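Local coordinates for protein NANS (YJHS), A 9-O-acetyl N-acetylneuraminic acid esterase (Escherichia coli O157:H7 EDL933, PDB 3PT5) that probably hydrolyses the 9-O-acetyl group of 9-O-acetyl-N-acetylneuraminate, a sialic acid of mammalian mucosal sites on which the bacterium can grow, at residues 158-161 against 162-166. Numbering follows the deposited sequence.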
ATOM      1  N   GLY A 158      -2.755   9.125 -13.142  1.00 16.29           N
ATOM      2  CA  GLY A 158      -3.709   9.804 -14.023  1.00 18.28           C
ATOM      3  C   GLY A 158      -4.254   8.784 -15.002  1.00 20.24           C
ATOM      4  O   GLY A 158      -3.624   7.774 -15.258  1.00 20.26           O
ATOM      5  N   THR A 159      -5.429   9.025 -15.556  1.00 22.03           N
ATOM      6  CA  THR A 159      -5.991   8.032 -16.456  1.00 23.24           C
ATOM      7  C   THR A 159      -5.015   7.791 -17.618  1.00 23.67           C
ATOM      8  O   THR A 159      -4.441   8.742 -18.159  1.00 24.11           O
ATOM      9  CB  THR A 159      -7.387   8.446 -16.934  1.00 24.09           C
ATOM     10  OG1 THR A 159      -8.149   8.903 -15.798  1.00 22.94           O
ATOM     11  CG2 THR A 159      -8.089   7.240 -17.564  1.00 25.99           C
ATOM     12  N   ASP A 160      -4.803   6.509 -17.910  1.00 23.74           N
ATOM     13  CA  ASP A 160      -3.905   5.973 -18.958  1.00 23.43           C
ATOM     14  C   ASP A 160      -2.375   6.127 -18.852  1.00 21.89           C
ATOM     15  O   ASP A 160      -1.638   5.739 -19.773  1.00 21.54           O
ATOM     16  CB  ASP A 160      -4.418   6.310 -20.362  1.00 25.12           C
ATOM     17  CG  ASP A 160      -5.788   5.680 -20.637  1.00 27.00           C
ATOM     18  OD1 ASP A 160      -6.034   4.506 -20.229  1.00 30.49           O
ATOM     19  OD2 ASP A 160      -6.617   6.371 -21.251  1.00 32.49           O
ATOM     20  N   THR A 161      -1.890   6.630 -17.720  1.00 19.96           N
ATOM     21  CA  THR A 161      -0.454   6.546 -17.433  1.00 17.97           C
ATOM     22  C   THR A 161      -0.027   5.096 -17.160  1.00 17.32           C
ATOM     23  O   THR A 161      -0.885   4.250 -16.832  1.00 17.27           O
ATOM     24  CB  THR A 161      -0.087   7.375 -16.191  1.00 16.89           C
ATOM     25  OG1 THR A 161      -0.647   6.742 -15.036  1.00 17.83           O
ATOM     26  CG2 THR A 161      -0.617   8.775 -16.293  1.00 17.07           C
ATOM     27  N   PRO A 162       1.283   4.793 -17.275  1.00 16.83           N
ATOM     28  CA  PRO A 162       1.782   3.479 -16.887  1.00 16.29           C
ATOM     29  C   PRO A 162       1.350   3.012 -15.508  1.00 15.32           C
ATOM     30  O   PRO A 162       1.029   1.837 -15.353  1.00 15.01           O
ATOM     31  CB  PRO A 162       3.295   3.645 -16.950  1.00 17.17           C
ATOM     32  CG  PRO A 162       3.446   4.570 -18.134  1.00 17.18           C
ATOM     33  CD  PRO A 162       2.282   5.514 -18.102  1.00 17.15           C
ATOM     34  N   LEU A 163       1.344   3.901 -14.519  1.00 14.99           N
ATOM     35  CA  LEU A 163       0.892   3.513 -13.182  1.00 14.37           C
ATOM     36  C   LEU A 163      -0.574   3.124 -13.169  1.00 14.71           C
ATOM     37  O   LEU A 163      -0.945   2.157 -12.506  1.00 15.17           O
ATOM     38  CB  LEU A 163       1.170   4.601 -12.147  1.00 13.72           C
ATOM     39  CG  LEU A 163       2.626   4.808 -11.715  1.00 12.04           C
ATOM     40  CD1 LEU A 163       2.677   5.918 -10.687  1.00 11.32           C
ATOM     41  CD2 LEU A 163       3.251   3.520 -11.143  1.00 12.19           C
ATOM     42  N   TYR A 164      -1.411   3.849 -13.919  1.00 14.67           N
ATOM     43  CA  TYR A 164      -2.818   3.491 -14.022  1.00 15.29           C
ATOM     44  C   TYR A 164      -2.999   2.125 -14.694  1.00 15.70           C
ATOM     45  O   TYR A 164      -3.778   1.298 -14.235  1.00 15.43           O
ATOM     46  CB  TYR A 164      -3.636   4.559 -14.761  1.00 15.37           C
ATOM     47  CG  TYR A 164      -5.051   4.102 -15.009  1.00 15.59           C
ATOM     48  CD1 TYR A 164      -6.028   4.256 -14.026  1.00 16.10           C
ATOM     49  CD2 TYR A 164      -5.403   3.454 -16.208  1.00 16.84           C
ATOM     50  CE1 TYR A 164      -7.339   3.817 -14.223  1.00 17.71           C
ATOM     51  CE2 TYR A 164      -6.714   3.002 -16.413  1.00 17.49           C
ATOM     52  CZ  TYR A 164      -7.668   3.185 -15.417  1.00 18.74           C
ATOM     53  OH  TYR A 164      -8.965   2.736 -15.585  1.00 20.51           O
ATOM     54  N   GLN A 165      -2.257   1.898 -15.774  1.00 15.91           N
ATOM     55  CA  GLN A 165      -2.310   0.651 -16.536  1.00 17.01           C
ATOM     56  C   GLN A 165      -1.931  -0.533 -15.682  1.00 16.94           C
ATOM     57  O   GLN A 165      -2.510  -1.600 -15.811  1.00 17.55           O
ATOM     58  CB  GLN A 165      -1.339   0.720 -17.701  1.00 18.17           C
ATOM     59  CG  GLN A 165      -1.784   1.648 -18.801  1.00 19.40           C
ATOM     60  CD  GLN A 165      -0.764   1.684 -19.925  1.00 22.39           C
ATOM     61  OE1 GLN A 165      -0.504   0.662 -20.580  1.00 23.05           O
ATOM     62  NE2 GLN A 165      -0.151   2.850 -20.133  1.00 22.31           N
ATOM     63  N   ASP A 166      -0.954  -0.315 -14.808  1.00 15.94           N
ATOM     64  CA  ASP A 166      -0.425  -1.324 -13.896  1.00 15.71           C
ATOM     65  C   ASP A 166      -1.494  -1.642 -12.840  1.00 14.42           C
ATOM     66  O   ASP A 166      -1.760  -2.812 -12.554  1.00 14.66           O
ATOM     67  CB  ASP A 166       0.872  -0.764 -13.288  1.00 16.20           C
ATOM     68  CG  ASP A 166       1.665  -1.791 -12.482  1.00 18.51           C
ATOM     69  OD1 ASP A 166       1.363  -1.953 -11.279  1.00 19.05           O
ATOM     70  OD2 ASP A 166       2.627  -2.411 -13.022  1.00 18.28           O
TER
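Thr-161 stands at the N-cap of helix 162-176, and its OG1 accepts a hydrogen bond from Tyr-164 N, 3.2 Å away and fairly straight at 162°. Threonine suits the post because its short hydroxyl can turn back over the first turn, where amides lack a carbonyl one turn earlier; here chi1 of 69° sets OG1 between the backbone N and the carbonyl carbon, within reach of the Tyr-164 amide. The same hydroxyl also bonds to the carbonyl O of Arg-156. Backbone bonding begins at once: Gln-165 N donates to Thr-161 O over 2.9 Å. Pro-162 follows as the first helical residue, where its missing N-H costs no bond and its ring favours a helical phi.

The lead-in, ending the loop from strand 149-150 to the helix that precedes central strand 182-189 of this SGNH hydrolase fold, is a type II beta turn from Gly-158 to Thr-161, closed by Thr-161 N on Gly-158 O (3.2 Å). Its third position needs a positive phi, which Asp-160 tolerates better than most non-glycine residues. Gln-165 NE2, on a long chain, reaches Asp-160 O at 3.3 Å, a bent bond (140°) arriving from above the carbonyl plane.

Van der Waals packing falls to Tyr-164. With CG anti to the backbone N, its ring comes back alongside the turn's backbone; CB lies 3.3 Å from Gly-158 O, CD2 is 3.5 Å from Asp-160 N, and CG is 4.3 Å from Thr-159 CA. A tyrosine can fill this buried place while its OH hydrogen-bonds Asp-217 on helix 203-218, whose Met-210 and Ala-213 also touch the side chain.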